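Local atomic coordinates of extracellular solute-binding protein, family 5 (Chelativorans sp., PDB entry 6WM6), a protein that binds EDTA and related aminopolycarboxylates in the periplasm, probably handing them to an ABC transporter for uptake. Residues Phe52-Asp57 with Leu252-Ile257; Val274-Gly279 with Leu543-Asn548; Arg56-Trp61 with Asn70-Thr75; Gly220-Glu225 with Tyr554-Trp559. All coordinates share one frame; numbering follows the deposited sequence. Where two conformers were deposited one is given.

Interaction 1. Residues Phe52-Asp57 with Leu252-Ile257; sequences FAVTRD and LKFRII. With EDO (1,2-ethanediol), chain H; SO4 (sulfate ion), chain B.
F52 and F254 sit as neighbours on one face of a sheet, joined where strand 49-54 runs parallel to strand 251-256. F52 swings its CG opposite the backbone N (chi1 -172°), which carries the ring away from strand 251-256, leaving CB of F52 to rest against F254 CD1, at 3.7 Å. The two rings lie obliquely, planes 57° apart. V54 continues the row on this face and uses both methyls: CG1 lies 3.9 Å from CD1 of F254, while CG2 leans toward CG1 of I256. I256 closes the row, its CD1 3.5 Å from OD1 of D57, an oxygen that takes a hydrogen bond from G230 N, and its CG1 and CG2 both near the carbonyl O of R56. Cutting I256 back to an alanine is likely to leave V54 CG2 and D57 OD1 without their hydrocarbon neighbour and open a gap there. A53, on the other face, meets I257 CD1 with its CB at 4.1 Å, from just past the strand end, and R255 leads away to E271 and Q231. Backbone bonds stitch the pair together from F52 N to K253 O (2.8 Å) through to I257 N, which meets V54 O almost head-on (2.8 Å, N-H...O 173°). Helix 71-77 covers F254 through T75 and V76. Chemically, the backbone bonds fix the strand pairing, hydrocarbon fills the F52/V54/F254/I256 face and the A53 face is mixed; R56 O is buried near I256 with no polar partner in the model, which probably carries some cost.

Interaction 2. Residues Val274-Gly279 with Leu543-Asn548; sequences VIYPQG and LRDNPN. With EDO (1,2-ethanediol), chain E.
V274 and L543 face each other with CA atoms 9.3 Å apart, and Y276 and D545 are much the same at 9.0 Å, so the end of strand 274-275 and the irregular run 543-548 are bridged by side chains and not by backbone bonds. V274 and L543 meet tip to tip, CG2 of the valine 3.7 Å from CD2 of the leucine. Further along, Y276 sends its ring out opposite its backbone N (chi1 -164°), and its OH donates to D545 OD1 over 2.6 Å, meeting that oxygen nearly in line with its C-O bond. The carboxylate is turned 67° to the ring, and OD1 lies at the ring edge, also 3.2 Å from CE1. A water in the ring plane donates to the same hydroxyl at 2.7 Å and to N548 O at 2.9 Å, reaching past the inverse gamma turn centred on P547. D545 OD2 is held by T532 and N301. The hydroxyl is therefore donor to a carboxylate and acceptor from a water at once, which fixes how it turns; with both oxygens of D545 engaged, the short bond is consistent with a buried carboxylate whose charge is probably stabilised by the neutral donors Y276, T532 and N301.

Interaction 3. Residues Arg56-Trp61 with Asn70-Thr75; sequences RDITNW and NAVVRT. With SO4 (sulfate ion), chain B.
R56 and V72 make much of the apolar contact: the arginine, extended from CG to NE, lays its CG 3.7 Å from V72 CG2. The other methyl, V72 CG1, meets I58 CD1 at 3.6 Å. I58 turns CG2 the other way, over the centre of the W61 ring. Apart from these, V73 makes a methyl-to-carbonyl contact, bringing both of its methyls to O of N60.

Flat groups come next. The R56 and N70 side chains cross at a slant while guanidinium and amide planes stay within 17°, CB of N70 lying over one guanidinium face and R56 CD 3.7 Å from N70 ND2.

Among the polar contacts, N70 holds CG between its backbone N and carbonyl carbon (chi1 66°), which folds OD1 back over the first turn to accept from V73 N at 2.9 Å. Its ND2 gives a bond to a water (3.1 Å) that in turn donates to D57 O. A leucine in place of N70 would probably leave V73 N without its cap and break the water bridge to D57.

A sulfate, probably from the crystallisation liquor, takes a bond from A71 N to its O1 (2.9 Å) and a weak one from R56 NH2; Y460 also holds it. Together this is an asparagine N-cap with an anion seated at the amino end of helix 71-77, where A71 N and R56, with the helix end, would probably favour an anion.

Interaction 4. Residues Gly220-Glu225 with Tyr554-Trp559; sequences GPYMVE and YNTAEW. With EDO (1,2-ethanediol), chain G.
Y222 keeps its CG beside the backbone N and opposite the carbonyl carbon (chi1 -71°), a setting that turns the ring edge to T556, whose own OG1 is tucked between backbone N and carbonyl carbon (chi1 67°) to face P221. The contact sets the 3-10 segment that includes 556-558 against the start of strand 222-228, an outermost strand of the mixed sheet. Y222 CE2 comes within 3.7 Å of T556 O, which lies in the ring plane. P221 crosses T556 at about a right angle, and its CB touches A557 CB at 3.8 Å. No direct hydrogen bond links the two segments; instead a water at the edge of the Y222 ring, 2.6 Å from OH, lies in hydrogen-bonding reach of T556 O and W559 O, though it may not serve all its neighbours at once, while L249 N also bonds the hydroxyl. An ethanediol beside P221 takes bonds, its O1 from T556 OG1 (2.8 Å) and its O2 from A557 N (2.9 Å). Within the 3-10 segment, E558 N and W559 N reach back three residues to N555 O and T556 O. T556 CG2 lies 3.7 Å above the W559 ring plane, toward the rim, and W559 NE1 donates to N555 OD1 at 3.0 Å, coming from 46° above the amide carbonyl plane.

Overall arrangement
From the N terminus, strand 49-54 and the loop that follows it open interactions 1 and 3. Interaction 3 closes the shorter loop, turning back onto helix 71-77 within a few residues; interaction 1 begins from the same stretch and closes only when strand 251-256 pairs beside it. Before that happens, interaction 4 has opened at 220-225, and it ends near the C terminus, so it and interaction 1 cross. Interaction 2 starts after interaction 1 is complete and falls wholly within the span of interaction 4. F52 packs on V274 of interaction 2, on W559 of interaction 4 and, more distantly, on T75 of interaction 3, while L543 also meets W559. The late run 543-559 thus touches both the four-stranded sheet and strand 274-275.

Interaction 1. Residues Phe52-Asp57 with Leu252-Ile257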
# COMPACT_ATOMS: atom_id res chain seq x y z
N PHE A 52 -19.70 -4.66 3.90
CA PHE A 52 -18.25 -4.77 4.12
C PHE A 52 -17.84 -3.70 5.12
O PHE A 52 -18.10 -2.51 4.90
CB PHE A 52 -17.58 -4.56 2.75
CG PHE A 52 -16.09 -4.82 2.68
CD1 PHE A 52 -15.19 -4.07 3.41
CD2 PHE A 52 -15.59 -5.78 1.82
CE1 PHE A 52 -13.81 -4.31 3.31
CE2 PHE A 52 -14.23 -6.01 1.71
CZ PHE A 52 -13.35 -5.28 2.45
N ALA A 53 -17.20 -4.10 6.20
CA ALA A 53 -16.79 -3.16 7.23
C ALA A 53 -15.53 -2.42 6.81
O ALA A 53 -14.58 -3.04 6.30
CB ALA A 53 -16.49 -3.89 8.54
N VAL A 54 -15.49 -1.10 7.05
CA VAL A 54 -14.29 -0.30 6.83
C VAL A 54 -13.97 0.47 8.10
O VAL A 54 -14.86 0.76 8.90
CB VAL A 54 -14.41 0.64 5.62
CG1 VAL A 54 -14.66 -0.18 4.36
CG2 VAL A 54 -15.49 1.66 5.83
N THR A 55 -12.68 0.80 8.27
CA THR A 55 -12.15 1.27 9.55
C THR A 55 -12.03 2.78 9.66
O THR A 55 -11.67 3.28 10.73
CB THR A 55 -10.77 0.64 9.81
OG1 THR A 55 -9.87 1.01 8.76
CG2 THR A 55 -10.86 -0.88 9.88
N ARG A 56 -12.30 3.53 8.59
CA ARG A 56 -12.24 4.99 8.63
C ARG A 56 -13.55 5.57 8.11
O ARG A 56 -14.21 4.98 7.24
CB ARG A 56 -11.11 5.54 7.75
CG ARG A 56 -9.72 5.01 8.02
CD ARG A 56 -8.76 5.50 6.93
NE ARG A 56 -7.39 5.04 7.11
CZ ARG A 56 -6.45 5.70 7.78
NH1 ARG A 56 -6.73 6.87 8.35
NH2 ARG A 56 -5.23 5.20 7.87
N ASP A 57 -13.93 6.74 8.62
CA ASP A 57 -14.98 7.52 7.99
C ASP A 57 -14.48 8.06 6.65
O ASP A 57 -13.27 8.10 6.39
CB ASP A 57 -15.40 8.67 8.91
CG ASP A 57 -16.67 9.39 8.44
OD1 ASP A 57 -17.46 8.83 7.65
OD2 ASP A 57 -16.90 10.54 8.88
N LEU A 252 -24.61 -2.93 -2.32
CA LEU A 252 -23.29 -3.16 -1.75
C LEU A 252 -23.06 -2.03 -0.76
O LEU A 252 -23.16 -0.84 -1.12
CB LEU A 252 -22.22 -3.12 -2.85
CG LEU A 252 -20.78 -3.15 -2.36
CD1 LEU A 252 -20.49 -4.42 -1.57
CD2 LEU A 252 -19.84 -3.03 -3.57
N LYS A 253 -22.82 -2.38 0.50
CA LYS A 253 -22.74 -1.41 1.57
C LYS A 253 -21.37 -1.48 2.23
O LYS A 253 -20.80 -2.57 2.39
CB LYS A 253 -23.83 -1.67 2.62
CG LYS A 253 -25.23 -1.35 2.11
CD LYS A 253 -26.31 -1.83 3.05
CE LYS A 253 -27.66 -1.33 2.56
NZ LYS A 253 -28.76 -1.87 3.39
N PHE A 254 -20.85 -0.32 2.62
CA PHE A 254 -19.63 -0.23 3.44
C PHE A 254 -20.03 0.40 4.76
O PHE A 254 -20.47 1.55 4.80
CB PHE A 254 -18.57 0.57 2.70
CG PHE A 254 -18.09 -0.09 1.45
CD1 PHE A 254 -17.16 -1.12 1.51
CD2 PHE A 254 -18.57 0.31 0.22
CE1 PHE A 254 -16.72 -1.74 0.36
CE2 PHE A 254 -18.12 -0.31 -0.95
CZ PHE A 254 -17.20 -1.32 -0.88
N ARG A 255 -19.92 -0.39 5.83
CA ARG A 255 -20.29 0.04 7.16
C ARG A 255 -19.05 0.51 7.90
O ARG A 255 -18.06 -0.23 8.00
CB ARG A 255 -20.93 -1.13 7.91
CG ARG A 255 -21.29 -0.84 9.36
CD ARG A 255 -22.58 -0.06 9.50
NE ARG A 255 -23.01 -0.05 10.90
CZ ARG A 255 -22.90 0.99 11.72
NH1 ARG A 255 -22.38 2.13 11.30
NH2 ARG A 255 -23.31 0.88 12.97
N ILE A 256 -19.10 1.73 8.43
CA ILE A 256 -17.95 2.32 9.11
C ILE A 256 -17.91 1.83 10.55
O ILE A 256 -18.85 2.08 11.32
CB ILE A 256 -18.03 3.86 9.02
CG1 ILE A 256 -17.89 4.27 7.54
CG2 ILE A 256 -16.95 4.50 9.87
CD1 ILE A 256 -18.59 5.55 7.18
N ILE A 257 -16.84 1.13 10.90
CA ILE A 257 -16.57 0.63 12.26
C ILE A 257 -15.13 1.04 12.56
O ILE A 257 -14.18 0.32 12.19
CB ILE A 257 -16.76 -0.88 12.38
CG1 ILE A 257 -18.16 -1.28 11.94
CG2 ILE A 257 -16.48 -1.35 13.81
CD1 ILE A 257 -18.41 -2.78 11.95
C1 EDO H . -11.09 -1.94 5.25
O1 EDO H . -10.87 -0.89 6.20
C2 EDO H . -10.63 -1.49 3.86
O2 EDO H . -9.27 -1.90 3.64
S SO4 B . -3.04 2.99 4.47
O1 SO4 B . -3.88 2.57 3.35
O2 SO4 B . -3.87 3.13 5.66
O3 SO4 B . -1.98 1.98 4.71
O4 SO4 B . -2.44 4.28 4.15

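Interaction 2. Residues Val274-Gly279 with Leu543-Asn548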
# COMPACT_ATOMS: atom_id res chain seq x y z
N VAL A 274 -18.45 -8.99 5.81
CA VAL A 274 -17.04 -9.06 5.42
C VAL A 274 -16.28 -8.07 6.28
O VAL A 274 -16.72 -6.93 6.45
CB VAL A 274 -16.82 -8.66 3.95
CG1 VAL A 274 -15.35 -8.90 3.54
CG2 VAL A 274 -17.77 -9.38 3.03
N ILE A 275 -15.13 -8.49 6.78
CA ILE A 275 -14.19 -7.61 7.47
C ILE A 275 -12.80 -7.86 6.90
O ILE A 275 -12.50 -8.97 6.43
CB ILE A 275 -14.23 -7.76 8.99
CG1 ILE A 275 -13.72 -9.13 9.44
CG2 ILE A 275 -15.66 -7.54 9.50
CD1 ILE A 275 -13.58 -9.26 10.94
N TYR A 276 -11.94 -6.85 6.98
CA TYR A 276 -10.56 -6.92 6.45
C TYR A 276 -9.63 -6.17 7.39
O TYR A 276 -8.98 -5.19 7.01
CB TYR A 276 -10.52 -6.35 5.03
CG TYR A 276 -9.28 -6.68 4.21
CD1 TYR A 276 -8.92 -7.98 3.95
CD2 TYR A 276 -8.53 -5.67 3.63
CE1 TYR A 276 -7.83 -8.30 3.13
CE2 TYR A 276 -7.43 -5.97 2.83
CZ TYR A 276 -7.09 -7.27 2.61
OH TYR A 276 -6.02 -7.56 1.80
N PRO A 277 -9.53 -6.62 8.64
CA PRO A 277 -8.74 -5.87 9.63
C PRO A 277 -7.26 -5.96 9.34
O PRO A 277 -6.75 -6.94 8.80
CB PRO A 277 -9.08 -6.56 10.95
CG PRO A 277 -9.43 -7.97 10.56
CD PRO A 277 -10.18 -7.80 9.23
N GLN A 278 -6.54 -4.91 9.75
CA GLN A 278 -5.08 -4.91 9.66
C GLN A 278 -4.52 -5.36 11.01
O GLN A 278 -5.18 -5.23 12.05
CB GLN A 278 -4.55 -3.53 9.27
CG GLN A 278 -4.89 -3.14 7.82
CD GLN A 278 -3.93 -2.10 7.23
OE1 GLN A 278 -2.91 -1.77 7.83
NE2 GLN A 278 -4.26 -1.61 6.04
N GLY A 279 -3.33 -5.92 10.99
CA GLY A 279 -2.72 -6.39 12.23
C GLY A 279 -3.47 -7.52 12.90
O GLY A 279 -3.75 -7.46 14.10
N LEU A 543 -15.28 -13.34 -3.82
CA LEU A 543 -14.62 -12.48 -2.84
C LEU A 543 -13.32 -13.15 -2.43
O LEU A 543 -13.34 -14.27 -1.86
CB LEU A 543 -15.55 -12.28 -1.64
CG LEU A 543 -14.93 -11.55 -0.45
CD1 LEU A 543 -14.52 -10.13 -0.76
CD2 LEU A 543 -15.92 -11.60 0.73
N ARG A 544 -12.21 -12.47 -2.68
CA ARG A 544 -10.94 -13.07 -2.35
C ARG A 544 -9.96 -12.00 -1.93
O ARG A 544 -10.09 -10.82 -2.28
CB ARG A 544 -10.38 -13.91 -3.50
CG ARG A 544 -9.96 -13.09 -4.74
CD ARG A 544 -9.44 -13.99 -5.85
NE ARG A 544 -10.49 -14.87 -6.34
CZ ARG A 544 -11.33 -14.60 -7.33
NH1 ARG A 544 -11.27 -13.46 -7.97
NH2 ARG A 544 -12.25 -15.50 -7.66
N ASP A 545 -8.95 -12.43 -1.21
CA ASP A 545 -7.90 -11.52 -0.83
C ASP A 545 -7.16 -11.04 -2.07
O ASP A 545 -6.96 -11.79 -3.03
CB ASP A 545 -6.92 -12.18 0.13
CG ASP A 545 -6.00 -11.21 0.83
OD1 ASP A 545 -6.28 -9.99 0.84
OD2 ASP A 545 -4.97 -11.70 1.36
N ASN A 546 -6.74 -9.79 -2.04
CA ASN A 546 -5.91 -9.18 -3.08
C ASN A 546 -4.89 -8.44 -2.25
O ASN A 546 -5.13 -7.31 -1.84
CB ASN A 546 -6.76 -8.28 -3.95
CG ASN A 546 -6.03 -7.76 -5.16
OD1 ASN A 546 -5.12 -8.42 -5.67
ND2 ASN A 546 -6.41 -6.59 -5.65
N PRO A 547 -3.77 -9.12 -1.86
CA PRO A 547 -2.96 -8.67 -0.70
C PRO A 547 -1.97 -7.57 -1.07
O PRO A 547 -0.74 -7.68 -0.91
CB PRO A 547 -2.26 -9.97 -0.26
CG PRO A 547 -2.17 -10.78 -1.51
CD PRO A 547 -3.45 -10.49 -2.28
N ASN A 548 -2.52 -6.47 -1.53
CA ASN A 548 -1.77 -5.34 -2.03
C ASN A 548 -2.61 -4.09 -1.79
O ASN A 548 -3.71 -4.15 -1.24
CB ASN A 548 -1.43 -5.52 -3.49
CG ASN A 548 -2.65 -5.80 -4.32
OD1 ASN A 548 -3.55 -4.95 -4.40
ND2 ASN A 548 -2.73 -6.98 -4.91
C1 EDO E . 3.13 -9.39 -3.18
O1 EDO E . 2.66 -10.71 -3.45
C2 EDO E . 2.27 -8.81 -2.06
O2 EDO E . 0.94 -9.28 -2.30
O HOH W 1 -4.35 -5.49 1.22

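Interaction 3. Residues Arg56-Trp61 with Asn70-Thr75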
# COMPACT_ATOMS: atom_id res chain seq x y z
N ARG A 56 -12.30 3.53 8.59
CA ARG A 56 -12.24 4.99 8.63
C ARG A 56 -13.55 5.57 8.11
O ARG A 56 -14.21 4.98 7.24
CB ARG A 56 -11.11 5.54 7.75
CG ARG A 56 -9.72 5.01 8.02
CD ARG A 56 -8.76 5.50 6.93
NE ARG A 56 -7.39 5.04 7.11
CZ ARG A 56 -6.45 5.70 7.78
NH1 ARG A 56 -6.73 6.87 8.35
NH2 ARG A 56 -5.23 5.20 7.87
N ASP A 57 -13.93 6.74 8.62
CA ASP A 57 -14.98 7.52 7.99
C ASP A 57 -14.48 8.06 6.65
O ASP A 57 -13.27 8.10 6.39
CB ASP A 57 -15.40 8.67 8.91
CG ASP A 57 -16.67 9.39 8.44
OD1 ASP A 57 -17.46 8.83 7.65
OD2 ASP A 57 -16.90 10.54 8.88
N ILE A 58 -15.42 8.43 5.79
CA ILE A 58 -15.09 9.00 4.48
C ILE A 58 -15.30 10.51 4.56
O ILE A 58 -16.44 10.98 4.62
CB ILE A 58 -15.95 8.41 3.36
CG1 ILE A 58 -15.94 6.88 3.36
CG2 ILE A 58 -15.48 8.96 2.01
CD1 ILE A 58 -14.61 6.28 3.09
N THR A 59 -14.21 11.27 4.53
CA THR A 59 -14.28 12.72 4.43
C THR A 59 -13.70 13.25 3.13
O THR A 59 -13.83 14.44 2.85
CB THR A 59 -13.55 13.39 5.61
OG1 THR A 59 -12.22 12.89 5.69
CG2 THR A 59 -14.29 13.06 6.91
N ASN A 60 -13.08 12.39 2.34
CA ASN A 60 -12.48 12.73 1.05
C ASN A 60 -12.73 11.54 0.15
O ASN A 60 -12.41 10.41 0.52
CB ASN A 60 -10.98 13.02 1.22
CG ASN A 60 -10.33 13.53 -0.05
OD1 ASN A 60 -10.45 12.91 -1.13
ND2 ASN A 60 -9.62 14.62 0.05
N TRP A 61 -13.33 11.79 -1.01
CA TRP A 61 -13.78 10.75 -1.92
C TRP A 61 -12.82 10.56 -3.09
O TRP A 61 -13.13 9.77 -3.99
CB TRP A 61 -15.17 11.09 -2.46
CG TRP A 61 -16.21 11.02 -1.40
CD1 TRP A 61 -16.59 12.03 -0.56
CD2 TRP A 61 -17.00 9.88 -1.06
NE1 TRP A 61 -17.57 11.58 0.29
CE2 TRP A 61 -17.83 10.26 0.00
CE3 TRP A 61 -17.07 8.57 -1.55
CZ2 TRP A 61 -18.74 9.38 0.58
CZ3 TRP A 61 -17.97 7.71 -0.97
CH2 TRP A 61 -18.80 8.11 0.08
N ASN A 70 -5.85 6.47 0.99
CA ASN A 70 -5.76 5.41 1.99
C ASN A 70 -6.62 4.24 1.50
O ASN A 70 -7.42 4.37 0.57
CB ASN A 70 -6.15 5.90 3.39
CG ASN A 70 -7.60 6.30 3.50
OD1 ASN A 70 -8.51 5.51 3.20
ND2 ASN A 70 -7.85 7.52 3.96
N ALA A 71 -6.43 3.09 2.15
CA ALA A 71 -7.08 1.87 1.67
C ALA A 71 -8.60 1.92 1.82
O ALA A 71 -9.31 1.25 1.06
CB ALA A 71 -6.52 0.65 2.41
N VAL A 72 -9.14 2.68 2.76
CA VAL A 72 -10.59 2.78 2.90
C VAL A 72 -11.20 3.51 1.71
O VAL A 72 -12.17 3.04 1.09
CB VAL A 72 -10.98 3.43 4.24
CG1 VAL A 72 -12.47 3.70 4.29
CG2 VAL A 72 -10.54 2.55 5.39
N VAL A 73 -10.67 4.70 1.39
CA VAL A 73 -11.20 5.43 0.24
C VAL A 73 -11.02 4.61 -1.03
O VAL A 73 -11.88 4.60 -1.92
CB VAL A 73 -10.53 6.82 0.14
CG1 VAL A 73 -11.08 7.60 -1.05
CG2 VAL A 73 -10.75 7.59 1.43
N ARG A 74 -9.89 3.93 -1.15
CA ARG A 74 -9.65 3.10 -2.33
C ARG A 74 -10.69 2.00 -2.42
O ARG A 74 -11.26 1.76 -3.50
CB ARG A 74 -8.22 2.55 -2.26
CG ARG A 74 -7.61 2.23 -3.60
CD ARG A 74 -6.12 1.87 -3.50
NE ARG A 74 -5.33 2.96 -2.93
CZ ARG A 74 -4.70 2.92 -1.76
NH1 ARG A 74 -4.75 1.86 -0.98
NH2 ARG A 74 -4.04 3.99 -1.37
N THR A 75 -10.95 1.30 -1.32
CA THR A 75 -11.92 0.22 -1.30
C THR A 75 -13.32 0.71 -1.65
O THR A 75 -14.02 0.09 -2.46
CB THR A 75 -11.91 -0.46 0.08
OG1 THR A 75 -10.65 -1.14 0.23
CG2 THR A 75 -13.01 -1.49 0.23
S SO4 B . -3.04 2.99 4.47
O1 SO4 B . -3.88 2.57 3.35
O2 SO4 B . -3.87 3.13 5.66
O3 SO4 B . -1.98 1.98 4.71
O4 SO4 B . -2.44 4.28 4.15
O HOH W 2 -10.60 8.26 5.19

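Interaction 4. Residues Gly220-Glu225 with Tyr554-Trp559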
# COMPACT_ATOMS: atom_id res chain seq x y z
N GLY A 220 -18.26 2.47 -13.08
CA GLY A 220 -18.06 1.09 -12.65
C GLY A 220 -19.37 0.37 -12.45
O GLY A 220 -20.45 0.86 -12.81
N PRO A 221 -19.32 -0.80 -11.81
CA PRO A 221 -20.53 -1.63 -11.68
C PRO A 221 -21.54 -1.10 -10.70
O PRO A 221 -22.72 -1.44 -10.82
CB PRO A 221 -19.96 -3.01 -11.25
CG PRO A 221 -18.64 -2.67 -10.61
CD PRO A 221 -18.09 -1.54 -11.45
N TYR A 222 -21.11 -0.28 -9.74
CA TYR A 222 -21.98 0.25 -8.69
C TYR A 222 -21.91 1.77 -8.66
O TYR A 222 -21.01 2.38 -9.26
CB TYR A 222 -21.59 -0.36 -7.32
CG TYR A 222 -21.96 -1.84 -7.20
CD1 TYR A 222 -23.23 -2.22 -6.86
CD2 TYR A 222 -21.02 -2.82 -7.44
CE1 TYR A 222 -23.58 -3.54 -6.78
CE2 TYR A 222 -21.35 -4.16 -7.35
CZ TYR A 222 -22.64 -4.51 -7.03
OH TYR A 222 -23.02 -5.84 -6.95
N MET A 223 -22.87 2.38 -7.98
CA MET A 223 -22.89 3.83 -7.79
C MET A 223 -23.48 4.12 -6.43
O MET A 223 -24.26 3.33 -5.91
CB MET A 223 -23.67 4.51 -8.92
CG MET A 223 -25.17 4.21 -8.92
SD MET A 223 -25.95 4.71 -10.48
CE MET A 223 -25.46 6.41 -10.64
N VAL A 224 -23.13 5.27 -5.86
CA VAL A 224 -23.59 5.61 -4.51
C VAL A 224 -25.05 6.02 -4.55
O VAL A 224 -25.45 6.93 -5.30
CB VAL A 224 -22.70 6.71 -3.90
CG1 VAL A 224 -23.22 7.09 -2.50
CG2 VAL A 224 -21.28 6.26 -3.82
N GLU A 225 -25.86 5.36 -3.73
CA GLU A 225 -27.24 5.74 -3.46
C GLU A 225 -27.34 6.72 -2.30
O GLU A 225 -28.12 7.68 -2.39
CB GLU A 225 -28.09 4.49 -3.17
CG GLU A 225 -29.56 4.78 -2.90
CD GLU A 225 -30.35 3.53 -2.57
OE1 GLU A 225 -30.14 2.94 -1.49
OE2 GLU A 225 -31.19 3.12 -3.41
N TYR A 554 -11.12 -5.04 -5.66
CA TYR A 554 -10.68 -4.94 -7.06
C TYR A 554 -11.66 -5.52 -8.06
O TYR A 554 -11.57 -5.17 -9.26
CB TYR A 554 -9.31 -5.60 -7.26
CG TYR A 554 -9.31 -7.10 -7.42
CD1 TYR A 554 -9.69 -7.95 -6.38
CD2 TYR A 554 -8.90 -7.69 -8.62
CE1 TYR A 554 -9.69 -9.33 -6.55
CE2 TYR A 554 -8.89 -9.08 -8.78
CZ TYR A 554 -9.28 -9.88 -7.73
OH TYR A 554 -9.29 -11.25 -7.87
N ASN A 555 -12.58 -6.39 -7.64
CA ASN A 555 -13.44 -7.12 -8.59
C ASN A 555 -14.90 -7.16 -8.13
O ASN A 555 -15.58 -8.18 -8.28
CB ASN A 555 -12.94 -8.54 -8.83
CG ASN A 555 -13.16 -9.42 -7.64
OD1 ASN A 555 -13.15 -8.94 -6.50
ND2 ASN A 555 -13.34 -10.71 -7.86
N THR A 556 -15.43 -6.06 -7.59
CA THR A 556 -16.78 -6.08 -7.05
C THR A 556 -17.85 -6.39 -8.09
O THR A 556 -18.93 -6.87 -7.72
CB THR A 556 -17.19 -4.79 -6.31
OG1 THR A 556 -17.28 -3.67 -7.22
CG2 THR A 556 -16.26 -4.49 -5.14
N ALA A 557 -17.58 -6.16 -9.38
CA ALA A 557 -18.55 -6.57 -10.39
C ALA A 557 -18.88 -8.05 -10.30
O ALA A 557 -19.97 -8.46 -10.75
CB ALA A 557 -18.04 -6.28 -11.80
N GLU A 558 -17.98 -8.86 -9.75
CA GLU A 558 -18.14 -10.30 -9.71
C GLU A 558 -18.73 -10.80 -8.40
O GLU A 558 -19.12 -11.97 -8.33
CB GLU A 558 -16.80 -10.98 -9.97
CG GLU A 558 -16.23 -10.67 -11.37
CD GLU A 558 -14.72 -10.87 -11.52
OE1 GLU A 558 -14.06 -11.50 -10.67
OE2 GLU A 558 -14.17 -10.36 -12.53
N TRP A 559 -18.80 -9.97 -7.38
CA TRP A 559 -19.28 -10.42 -6.07
C TRP A 559 -20.76 -10.74 -6.12
O TRP A 559 -21.56 -10.01 -6.71
CB TRP A 559 -19.11 -9.32 -5.04
CG TRP A 559 -17.70 -8.97 -4.64
CD1 TRP A 559 -16.53 -9.46 -5.17
CD2 TRP A 559 -17.32 -8.06 -3.61
NE1 TRP A 559 -15.46 -8.90 -4.54
CE2 TRP A 559 -15.91 -8.03 -3.58
CE3 TRP A 559 -18.03 -7.26 -2.73
CZ2 TRP A 559 -15.21 -7.23 -2.69
CZ3 TRP A 559 -17.34 -6.47 -1.83
CH2 TRP A 559 -15.93 -6.46 -1.82
C1 EDO G . -14.03 -2.94 -9.24
O1 EDO G . -14.62 -3.12 -7.95
C2 EDO G . -15.03 -3.28 -10.35
O2 EDO G . -15.29 -4.72 -10.44
O HOH W 3 -21.51 -7.73 -8.01